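PDB 4MX6: TRAP-type C4-dicarboxylate:H+ symport system substrate-binding component DctP from Shewanella oneidensis, which probably captures C4-dicarboxylates such as succinate in the periplasm and hands them to a TRAP-type, proton-coupled membrane transporter. Local coordinates for residues A[56-61]-A[264-269]; A[60-65]-A[70-75]; A[103-108]-A[247-252]. All coordinates share one frame; numbering follows the deposited sequence.

Contact 1: A[56-61]-A[264-269]; sequences LKFKEL and KVIKEA
The ring of Phe-58 reaches from helix 50-65 to helix 260-295 and lays one side of its rim along the stretch from Ile-266 to Ala-269. Its tip meets the branch methyl of Ile-266, CZ to CG2 at 3.8 Å, the two side chains running at a slant to one another. One atom back, Phe-58 CE1 stands 3.6 Å from the carbonyl O of Ile-266, which lies at the ring's edge and in its plane, an approach that sets the positive rim of the aromatic toward the oxygen. Nearer the root, CD1 of Phe-58 is 4.0 Å from the carbonyl C of Ala-269. The ring gets there because CG is anti to the backbone N (chi1 176°): the CB bond does not point at the other helix, yet the end of the side chain comes nearer. Three residues on, the backbones come nearest, Leu-61 CA to Ala-269 CA at 5.8 Å, and the CB atoms of the same two residues touch at 3.8 Å. Leu-61 CD1 rests 3.7 Å from Ala-269 O. The methyl of Ala-269 thus meets Leu-61 and Phe-58 together, the two contacts roughly at right angles. The short segments have axes 9.7 Å apart at closest and run at 142°, nearer antiparallel than parallel. Phe-41 of strand 37-42 also touches the buried ring of Phe-58, and Phe-97 meets it edge-to-face. With a serine here, the Ile-266 methyl and the Ala-269 backbone would probably lose their aromatic partner, opening a gap between the helices. No hydrogen bond or salt bridge crosses this interface: all four touching residues are buried, and the joint rests mainly on the fit of apolar surfaces, the ring edge against a carbonyl oxygen probably adding a weak electrostatic term.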
loop_
_atom_site.group_PDB
_atom_site.type_symbol
_atom_site.label_atom_id
_atom_site.label_comp_id
_atom_site.label_asym_id
_atom_site.label_seq_id
_atom_site.Cartn_x
_atom_site.Cartn_y
_atom_site.Cartn_z
ATOM N N LEU A 56 -3.830 15.991 -0.755
ATOM C CA LEU A 56 -3.802 17.460 -0.779
ATOM C C LEU A 56 -4.063 18.011 -2.177
ATOM O O LEU A 56 -4.717 19.038 -2.319
ATOM C CB LEU A 56 -2.467 17.971 -0.243
ATOM C CG LEU A 56 -2.284 17.855 1.274
ATOM C CD1 LEU A 56 -0.899 18.335 1.663
ATOM C CD2 LEU A 56 -3.352 18.614 2.048
ATOM N N LYS A 57 -3.580 17.341 -3.217
ATOM C CA LYS A 57 -3.874 17.792 -4.574
ATOM C C LYS A 57 -5.373 17.705 -4.851
ATOM O O LYS A 57 -5.961 18.606 -5.459
ATOM C CB LYS A 57 -3.079 16.970 -5.593
ATOM C CG LYS A 57 -3.281 17.392 -7.045
ATOM C CD LYS A 57 -2.814 18.820 -7.308
ATOM C CE LYS A 57 -2.808 19.151 -8.787
ATOM N NZ LYS A 57 -2.281 20.506 -9.047
ATOM N N PHE A 58 -6.003 16.630 -4.390
ATOM C CA PHE A 58 -7.447 16.462 -4.544
ATOM C C PHE A 58 -8.185 17.614 -3.856
ATOM O O PHE A 58 -9.090 18.225 -4.441
ATOM C CB PHE A 58 -7.852 15.091 -4.007
ATOM C CG PHE A 58 -9.338 14.822 -4.009
ATOM C CD1 PHE A 58 -10.080 14.835 -5.179
ATOM C CD2 PHE A 58 -9.970 14.489 -2.832
ATOM C CE1 PHE A 58 -11.423 14.562 -5.155
ATOM C CE2 PHE A 58 -11.319 14.204 -2.815
ATOM C CZ PHE A 58 -12.039 14.242 -3.976
ATOM N N LYS A 59 -7.784 17.944 -2.630
ATOM C CA LYS A 59 -8.330 19.100 -1.927
ATOM C C LYS A 59 -8.183 20.374 -2.750
ATOM O O LYS A 59 -9.138 21.137 -2.895
ATOM C CB LYS A 59 -7.614 19.259 -0.586
ATOM C CG LYS A 59 -7.938 20.542 0.164
ATOM C CD LYS A 59 -7.132 20.640 1.447
ATOM C CE LYS A 59 -7.404 21.921 2.222
ATOM N NZ LYS A 59 -8.814 22.009 2.656
ATOM N N GLU A 60 -6.988 20.618 -3.273
ATOM C CA GLU A 60 -6.715 21.834 -4.021
ATOM C C GLU A 60 -7.599 21.926 -5.258
ATOM O O GLU A 60 -8.202 22.967 -5.527
ATOM C CB GLU A 60 -5.233 21.890 -4.408
ATOM C CG GLU A 60 -4.326 22.133 -3.217
ATOM C CD GLU A 60 -2.859 21.882 -3.486
ATOM O OE1 GLU A 60 -2.493 21.836 -4.671
ATOM O OE2 GLU A 60 -2.084 21.756 -2.502
ATOM N N LEU A 61 -7.710 20.825 -5.993
ATOM C CA LEU A 61 -8.475 20.834 -7.234
ATOM C C LEU A 61 -9.965 20.989 -6.968
ATOM O O LEU A 61 -10.654 21.709 -7.698
ATOM C CB LEU A 61 -8.202 19.586 -8.072
ATOM C CG LEU A 61 -6.781 19.474 -8.613
ATOM C CD1 LEU A 61 -6.721 18.245 -9.487
ATOM C CD2 LEU A 61 -6.379 20.705 -9.390
ATOM N N LYS A 264 -19.037 14.184 -11.454
ATOM C CA LYS A 264 -18.098 14.135 -12.565
ATOM C C LYS A 264 -16.891 15.048 -12.345
ATOM O O LYS A 264 -15.759 14.659 -12.613
ATOM C CB LYS A 264 -18.818 14.502 -13.858
ATOM C CG LYS A 264 -17.939 14.440 -15.078
ATOM C CD LYS A 264 -18.734 14.672 -16.341
ATOM C CE LYS A 264 -17.860 14.516 -17.564
ATOM N NZ LYS A 264 -18.648 14.662 -18.789
ATOM N N VAL A 265 -17.119 16.248 -11.833
ATOM C CA VAL A 265 -16.023 17.163 -11.524
ATOM C C VAL A 265 -15.117 16.578 -10.426
ATOM O O VAL A 265 -13.876 16.616 -10.529
ATOM C CB VAL A 265 -16.565 18.544 -11.093
ATOM C CG1 VAL A 265 -15.433 19.469 -10.685
ATOM C CG2 VAL A 265 -17.367 19.179 -12.222
ATOM N N ILE A 266 -15.724 16.031 -9.377
ATOM C CA ILE A 266 -14.966 15.424 -8.289
ATOM C C ILE A 266 -14.139 14.230 -8.785
ATOM O O ILE A 266 -12.973 14.081 -8.424
ATOM C CB ILE A 266 -15.916 15.044 -7.135
ATOM C CG1 ILE A 266 -16.486 16.318 -6.506
ATOM C CG2 ILE A 266 -15.195 14.181 -6.110
ATOM C CD1 ILE A 266 -17.650 16.090 -5.595
ATOM N N LYS A 267 -14.736 13.401 -9.637
ATOM C CA LYS A 267 -14.034 12.239 -10.180
ATOM C C LYS A 267 -12.842 12.664 -11.027
ATOM O O LYS A 267 -11.764 12.080 -10.921
ATOM C CB LYS A 267 -14.996 11.375 -11.000
ATOM C CG LYS A 267 -14.342 10.143 -11.641
ATOM C CD LYS A 267 -13.594 9.243 -10.653
ATOM C CE LYS A 267 -13.368 7.844 -11.222
ATOM N NZ LYS A 267 -12.586 7.858 -12.484
ATOM N N GLU A 268 -13.014 13.692 -11.851
ATOM C CA GLU A 268 -11.914 14.158 -12.684
ATOM C C GLU A 268 -10.785 14.724 -11.818
ATOM O O GLU A 268 -9.606 14.505 -12.109
ATOM C CB GLU A 268 -12.395 15.199 -13.695
ATOM C CG GLU A 268 -11.281 15.887 -14.469
ATOM C CD GLU A 268 -10.453 14.940 -15.322
ATOM O OE1 GLU A 268 -10.975 13.877 -15.726
ATOM O OE2 GLU A 268 -9.277 15.271 -15.603
ATOM N N ALA A 269 -11.141 15.421 -10.742
ATOM C CA ALA A 269 -10.146 15.951 -9.816
ATOM C C ALA A 269 -9.397 14.795 -9.156
ATOM O O ALA A 269 -8.172 14.845 -8.984
ATOM C CB ALA A 269 -10.807 16.837 -8.761
#

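Contact 2: A[60-65]-A[70-75]; sequences ELVEQR and YTVSVF
Glu-63 leans from helix 50-65 onto strand 70-75, and its side chain can be followed outward against the backbone there. From CB, the chain leaves with CG beside the backbone N (chi1 -70°) and then runs extended, which carries the carboxylate along to the strand. CG already lies 3.9 Å from Thr-71 CA, and CD is 3.6 Å from Thr-71 OG1. At the tip, OE2 takes two hydrogen bonds. The hydroxyl OG1 of Thr-71 donates to OE2 at a short 2.5 Å, on the anti side and 21° out of the carboxylate plane. The backbone N of Val-72 donates to OE2 at 3.0 Å from well above that plane (N-H...O 154°). The same OE2 forms a salt bridge with Lys-59, whose NZ also bonds Val-72 O, so three donors gather on one oxygen, which would probably favour the ionised carboxylate. This is the helix-to-second-strand half of a beta-alpha-beta unit: strand 37-42, helix 50-65 and strand 70-75, the two strands being parallel. The helix segment runs close to antiparallel to the strand, with axes 7.3 Å apart. Next to Glu-63 in sequence, buried Val-62 supplies the apolar part of the contact. Its CB meets CG2 of Val-72 at 3.8 Å, the two side chains crossing at about a right angle, and its CG1 lies 3.8 Å from CB of Tyr-70, whose side chain also touches Leu-258 and Pro-259.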
loop_
_atom_site.group_PDB
_atom_site.type_symbol
_atom_site.label_atom_id
_atom_site.label_comp_id
_atom_site.label_asym_id
_atom_site.label_seq_id
_atom_site.Cartn_x
_atom_site.Cartn_y
_atom_site.Cartn_z
ATOM N N GLU A 60 -6.988 20.618 -3.273
ATOM C CA GLU A 60 -6.715 21.834 -4.021
ATOM C C GLU A 60 -7.599 21.926 -5.258
ATOM O O GLU A 60 -8.202 22.967 -5.527
ATOM C CB GLU A 60 -5.233 21.890 -4.408
ATOM C CG GLU A 60 -4.326 22.133 -3.217
ATOM C CD GLU A 60 -2.859 21.882 -3.486
ATOM O OE1 GLU A 60 -2.493 21.836 -4.671
ATOM O OE2 GLU A 60 -2.084 21.756 -2.502
ATOM N N LEU A 61 -7.710 20.825 -5.993
ATOM C CA LEU A 61 -8.475 20.834 -7.234
ATOM C C LEU A 61 -9.965 20.989 -6.968
ATOM O O LEU A 61 -10.654 21.709 -7.698
ATOM C CB LEU A 61 -8.202 19.586 -8.072
ATOM C CG LEU A 61 -6.781 19.474 -8.613
ATOM C CD1 LEU A 61 -6.721 18.245 -9.487
ATOM C CD2 LEU A 61 -6.379 20.705 -9.390
ATOM N N VAL A 62 -10.488 20.314 -5.946
ATOM C CA VAL A 62 -11.914 20.443 -5.660
ATOM C C VAL A 62 -12.230 21.878 -5.263
ATOM O O VAL A 62 -13.218 22.465 -5.715
ATOM C CB VAL A 62 -12.363 19.451 -4.555
ATOM C CG1 VAL A 62 -13.763 19.794 -4.041
ATOM C CG2 VAL A 62 -12.325 18.019 -5.077
ATOM N N GLU A 63 -11.398 22.460 -4.417
ATOM C CA GLU A 63 -11.718 23.776 -3.906
ATOM C C GLU A 63 -11.534 24.848 -4.988
ATOM O O GLU A 63 -12.222 25.861 -4.964
ATOM C CB GLU A 63 -10.954 24.022 -2.602
ATOM C CG GLU A 63 -11.540 23.117 -1.499
ATOM C CD GLU A 63 -10.593 22.803 -0.373
ATOM O OE1 GLU A 63 -9.372 22.985 -0.550
ATOM O OE2 GLU A 63 -11.068 22.406 0.718
ATOM N N GLN A 64 -10.637 24.613 -5.948
ATOM C CA GLN A 64 -10.504 25.488 -7.107
ATOM C C GLN A 64 -11.688 25.418 -8.052
ATOM O O GLN A 64 -12.118 26.440 -8.573
ATOM C CB GLN A 64 -9.277 25.109 -7.916
ATOM C CG GLN A 64 -7.979 25.458 -7.238
ATOM C CD GLN A 64 -6.821 24.671 -7.804
ATOM O OE1 GLN A 64 -6.805 24.334 -8.987
ATOM N NE2 GLN A 64 -5.851 24.359 -6.963
ATOM N N ARG A 65 -12.192 24.209 -8.297
ATOM C CA ARG A 65 -13.174 23.976 -9.354
ATOM C C ARG A 65 -14.613 24.055 -8.874
ATOM O O ARG A 65 -15.510 24.304 -9.686
ATOM C CB ARG A 65 -12.898 22.636 -10.040
ATOM C CG ARG A 65 -11.514 22.599 -10.652
ATOM C CD ARG A 65 -11.122 21.238 -11.203
ATOM N NE ARG A 65 -9.762 21.298 -11.723
ATOM C CZ ARG A 65 -9.124 20.299 -12.322
ATOM N NH1 ARG A 65 -9.705 19.115 -12.480
ATOM N NH2 ARG A 65 -7.886 20.489 -12.760
ATOM N N TYR A 70 -18.117 22.541 -2.380
ATOM C CA TYR A 70 -17.492 21.423 -1.692
ATOM C C TYR A 70 -16.155 21.868 -1.135
ATOM O O TYR A 70 -15.476 22.712 -1.716
ATOM C CB TYR A 70 -17.277 20.231 -2.646
ATOM C CG TYR A 70 -18.571 19.635 -3.126
ATOM C CD1 TYR A 70 -19.221 20.138 -4.248
ATOM C CD2 TYR A 70 -19.171 18.598 -2.431
ATOM C CE1 TYR A 70 -20.425 19.619 -4.673
ATOM C CE2 TYR A 70 -20.366 18.072 -2.843
ATOM C CZ TYR A 70 -20.994 18.581 -3.966
ATOM O OH TYR A 70 -22.196 18.062 -4.390
ATOM N N THR A 71 -15.782 21.292 0.001
ATOM C CA THR A 71 -14.451 21.473 0.554
ATOM C C THR A 71 -13.945 20.105 0.969
ATOM O O THR A 71 -14.744 19.253 1.343
ATOM C CB THR A 71 -14.459 22.422 1.767
ATOM O OG1 THR A 71 -13.116 22.683 2.177
ATOM C CG2 THR A 71 -15.246 21.825 2.923
ATOM N N VAL A 72 -12.634 19.891 0.892
ATOM C CA VAL A 72 -12.043 18.617 1.277
ATOM C C VAL A 72 -11.174 18.815 2.516
ATOM O O VAL A 72 -10.263 19.635 2.493
ATOM C CB VAL A 72 -11.170 18.026 0.150
ATOM C CG1 VAL A 72 -10.608 16.669 0.569
ATOM C CG2 VAL A 72 -11.957 17.886 -1.131
ATOM N N SER A 73 -11.477 18.087 3.589
ATOM C CA SER A 73 -10.646 18.067 4.783
ATOM C C SER A 73 -9.791 16.811 4.760
ATOM O O SER A 73 -10.316 15.707 4.630
ATOM C CB SER A 73 -11.505 18.099 6.046
ATOM O OG SER A 73 -12.252 19.298 6.102
ATOM N N VAL A 74 -8.482 16.993 4.889
ATOM C CA VAL A 74 -7.542 15.885 4.823
ATOM C C VAL A 74 -6.957 15.622 6.206
ATOM O O VAL A 74 -6.496 16.537 6.883
ATOM C CB VAL A 74 -6.405 16.189 3.817
ATOM C CG1 VAL A 74 -5.367 15.080 3.808
ATOM C CG2 VAL A 74 -6.969 16.393 2.412
ATOM N N PHE A 75 -6.946 14.344 6.601
ATOM C CA PHE A 75 -6.511 13.928 7.929
ATOM C C PHE A 75 -5.419 12.878 7.785
ATOM O O PHE A 75 -5.715 11.690 7.633
ATOM C CB PHE A 75 -7.694 13.350 8.718
ATOM C CG PHE A 75 -8.854 14.295 8.844
ATOM C CD1 PHE A 75 -9.846 14.330 7.872
ATOM C CD2 PHE A 75 -8.966 15.145 9.931
ATOM C CE1 PHE A 75 -10.913 15.200 7.980
ATOM C CE2 PHE A 75 -10.043 16.023 10.035
ATOM C CZ PHE A 75 -11.005 16.040 9.056
#

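Contact 3: A[103-108]-A[247-252]; sequences SKFERY and MVVTSD
Phe-105 projects from the loop between helices 86-91 and 124-132 toward strand 243-251, where it makes a Met-aromatic contact with Met-247. The sulfur SD lies 5.4 Å from the ring centroid and 26° off the ring normal, an oblique placement. Met-247 CB comes nearer to the ring, 4.1 Å from Phe-105 CE2; from there CG continues on the side opposite the backbone N (chi1 -168°), and the chain runs on past the ring at a slant. Val-249, two residues on along the strand, points the same way and brings CG1 to 4.2 Å from CZ of Phe-105. Further out, Leu-87 and Met-143 also touch Phe-105, while Val-249 packs on Leu-90 and Ile-148. The strand is fixed by backbone bonds from Met-247 to Pro-100 and from Val-249 to Val-98, and by its pairing with strand 148-158. The neighbouring Lys-104 and Tyr-246 are succinate-binding residues, so this apolar cluster lies near the binding site, the side chain of Phe-105 being about 10 Å from a bound succinic acid. Lys-104 NZ is hydrogen-bonded to that molecule's O4. Within the loop, Tyr-108 N donates to Phe-105 O at 2.8 Å.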
loop_
_atom_site.group_PDB
_atom_site.type_symbol
_atom_site.label_atom_id
_atom_site.label_comp_id
_atom_site.label_asym_id
_atom_site.label_seq_id
_atom_site.Cartn_x
_atom_site.Cartn_y
_atom_site.Cartn_z
ATOM N N SER A 103 -3.518 -4.612 0.452
ATOM C CA SER A 103 -3.420 -5.705 1.405
ATOM C C SER A 103 -4.510 -5.703 2.470
ATOM O O SER A 103 -4.632 -6.668 3.219
ATOM C CB SER A 103 -2.090 -5.616 2.161
ATOM O OG SER A 103 -1.001 -5.379 1.295
ATOM N N LYS A 104 -5.284 -4.627 2.567
ATOM C CA LYS A 104 -6.116 -4.395 3.751
ATOM C C LYS A 104 -7.614 -4.565 3.502
ATOM O O LYS A 104 -8.439 -4.031 4.237
ATOM C CB LYS A 104 -5.804 -3.003 4.345
ATOM C CG LYS A 104 -4.381 -2.914 4.927
ATOM C CD LYS A 104 -3.998 -1.522 5.381
ATOM C CE LYS A 104 -2.548 -1.490 5.857
ATOM N NZ LYS A 104 -2.059 -0.108 6.106
ATOM N N PHE A 105 -7.963 -5.324 2.466
ATOM C CA PHE A 105 -9.355 -5.463 2.042
ATOM C C PHE A 105 -9.977 -6.840 2.291
ATOM O O PHE A 105 -11.100 -7.085 1.843
ATOM C CB PHE A 105 -9.468 -5.105 0.560
ATOM C CG PHE A 105 -9.332 -3.626 0.278
ATOM C CD1 PHE A 105 -10.395 -2.770 0.495
ATOM C CD2 PHE A 105 -8.158 -3.094 -0.227
ATOM C CE1 PHE A 105 -10.294 -1.411 0.218
ATOM C CE2 PHE A 105 -8.055 -1.734 -0.499
ATOM C CZ PHE A 105 -9.131 -0.903 -0.292
ATOM N N GLU A 106 -9.289 -7.727 3.006
ATOM C CA GLU A 106 -9.738 -9.117 3.138
ATOM C C GLU A 106 -11.112 -9.294 3.780
ATOM O O GLU A 106 -11.762 -10.317 3.569
ATOM C CB GLU A 106 -8.702 -9.972 3.884
ATOM C CG GLU A 106 -7.456 -10.211 3.042
ATOM C CD GLU A 106 -6.346 -11.000 3.745
ATOM O OE1 GLU A 106 -6.465 -11.250 4.963
ATOM O OE2 GLU A 106 -5.336 -11.357 3.069
ATOM N N ARG A 107 -11.552 -8.339 4.586
ATOM C CA ARG A 107 -12.879 -8.459 5.166
ATOM C C ARG A 107 -13.975 -8.270 4.130
ATOM O O ARG A 107 -15.116 -8.641 4.375
ATOM C CB ARG A 107 -13.099 -7.461 6.292
ATOM C CG ARG A 107 -14.479 -7.633 6.900
ATOM C CD ARG A 107 -14.648 -6.854 8.165
ATOM N NE ARG A 107 -14.403 -5.444 7.929
ATOM C CZ ARG A 107 -14.257 -4.539 8.887
ATOM N NH1 ARG A 107 -14.329 -4.906 10.160
ATOM N NH2 ARG A 107 -14.033 -3.271 8.567
ATOM N N TYR A 108 -13.630 -7.690 2.986
ATOM C CA TYR A 108 -14.620 -7.333 1.966
ATOM C C TYR A 108 -14.493 -8.132 0.666
ATOM O O TYR A 108 -15.482 -8.333 -0.034
ATOM C CB TYR A 108 -14.577 -5.822 1.702
ATOM C CG TYR A 108 -14.900 -5.036 2.944
ATOM C CD1 TYR A 108 -16.214 -4.845 3.345
ATOM C CD2 TYR A 108 -13.897 -4.511 3.738
ATOM C CE1 TYR A 108 -16.514 -4.152 4.503
ATOM C CE2 TYR A 108 -14.185 -3.819 4.889
ATOM C CZ TYR A 108 -15.493 -3.635 5.271
ATOM O OH TYR A 108 -15.768 -2.932 6.432
ATOM N N MET A 247 -5.792 1.219 -3.237
ATOM C CA MET A 247 -7.027 1.509 -3.975
ATOM C C MET A 247 -7.704 2.706 -3.327
ATOM O O MET A 247 -7.980 2.685 -2.131
ATOM C CB MET A 247 -7.990 0.315 -4.007
ATOM C CG MET A 247 -9.102 0.530 -5.013
ATOM S SD MET A 247 -10.316 -0.810 -5.112
ATOM C CE MET A 247 -9.282 -2.126 -5.737
ATOM N N VAL A 248 -7.943 3.751 -4.113
ATOM C CA VAL A 248 -8.720 4.898 -3.661
ATOM C C VAL A 248 -10.197 4.509 -3.762
ATOM O O VAL A 248 -10.665 4.097 -4.829
ATOM C CB VAL A 248 -8.416 6.149 -4.497
ATOM C CG1 VAL A 248 -9.214 7.337 -3.987
ATOM C CG2 VAL A 248 -6.914 6.443 -4.514
ATOM N N VAL A 249 -10.900 4.581 -2.637
ATOM C CA VAL A 249 -12.284 4.136 -2.558
ATOM C C VAL A 249 -13.186 5.152 -1.883
ATOM O O VAL A 249 -12.743 5.994 -1.108
ATOM C CB VAL A 249 -12.412 2.795 -1.788
ATOM C CG1 VAL A 249 -11.670 1.673 -2.511
ATOM C CG2 VAL A 249 -11.896 2.910 -0.373
ATOM N N THR A 250 -14.469 5.036 -2.193
ATOM C CA THR A 250 -15.521 5.754 -1.493
ATOM C C THR A 250 -16.645 4.772 -1.169
ATOM O O THR A 250 -16.562 3.590 -1.514
ATOM C CB THR A 250 -16.041 6.967 -2.315
ATOM O OG1 THR A 250 -16.947 7.749 -1.532
ATOM C CG2 THR A 250 -16.758 6.551 -3.579
ATOM N N SER A 251 -17.690 5.243 -0.501
ATOM C CA SER A 251 -18.863 4.404 -0.283
ATOM C C SER A 251 -19.873 4.635 -1.392
ATOM O O SER A 251 -20.015 5.745 -1.919
ATOM C CB SER A 251 -19.516 4.654 1.077
ATOM O OG SER A 251 -20.140 5.925 1.127
ATOM N N ASP A 252 -20.602 3.585 -1.728
ATOM C CA ASP A 252 -21.657 3.681 -2.704
ATOM C C ASP A 252 -22.677 4.727 -2.276
ATOM O O ASP A 252 -23.162 5.498 -3.104
ATOM C CB ASP A 252 -22.306 2.312 -2.851
ATOM C CG ASP A 252 -23.309 2.267 -3.951
ATOM O OD1 ASP A 252 -22.891 2.428 -5.122
ATOM O OD2 ASP A 252 -24.503 2.065 -3.640
#

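Overall arrangement
Contacts 1 and 2 share helix 50-65, overlap at Glu-60 and Leu-61, and have centres 7 Å apart; contact 3 lies nearer the middle of the chain, its centre about 20 Å from that of contact 1 and about 22 Å from that of contact 2. Contact 1 is wholly buried and apolar, tying that helix to helix 260-295. Contact 2, local in sequence, is mostly buried, with apolar Val-62, Tyr-70 and Val-72 beside the partly exposed Glu-63. Contact 3, nested in sequence inside the loop closed by contact 1, is again apolar and buried but adds a sulfur-aromatic pair near the succinate site. Phe-58 CD2 packs 4.1 Å from Val-72 CG1, joining contacts 1 and 2, whereas contact 3 touches neither.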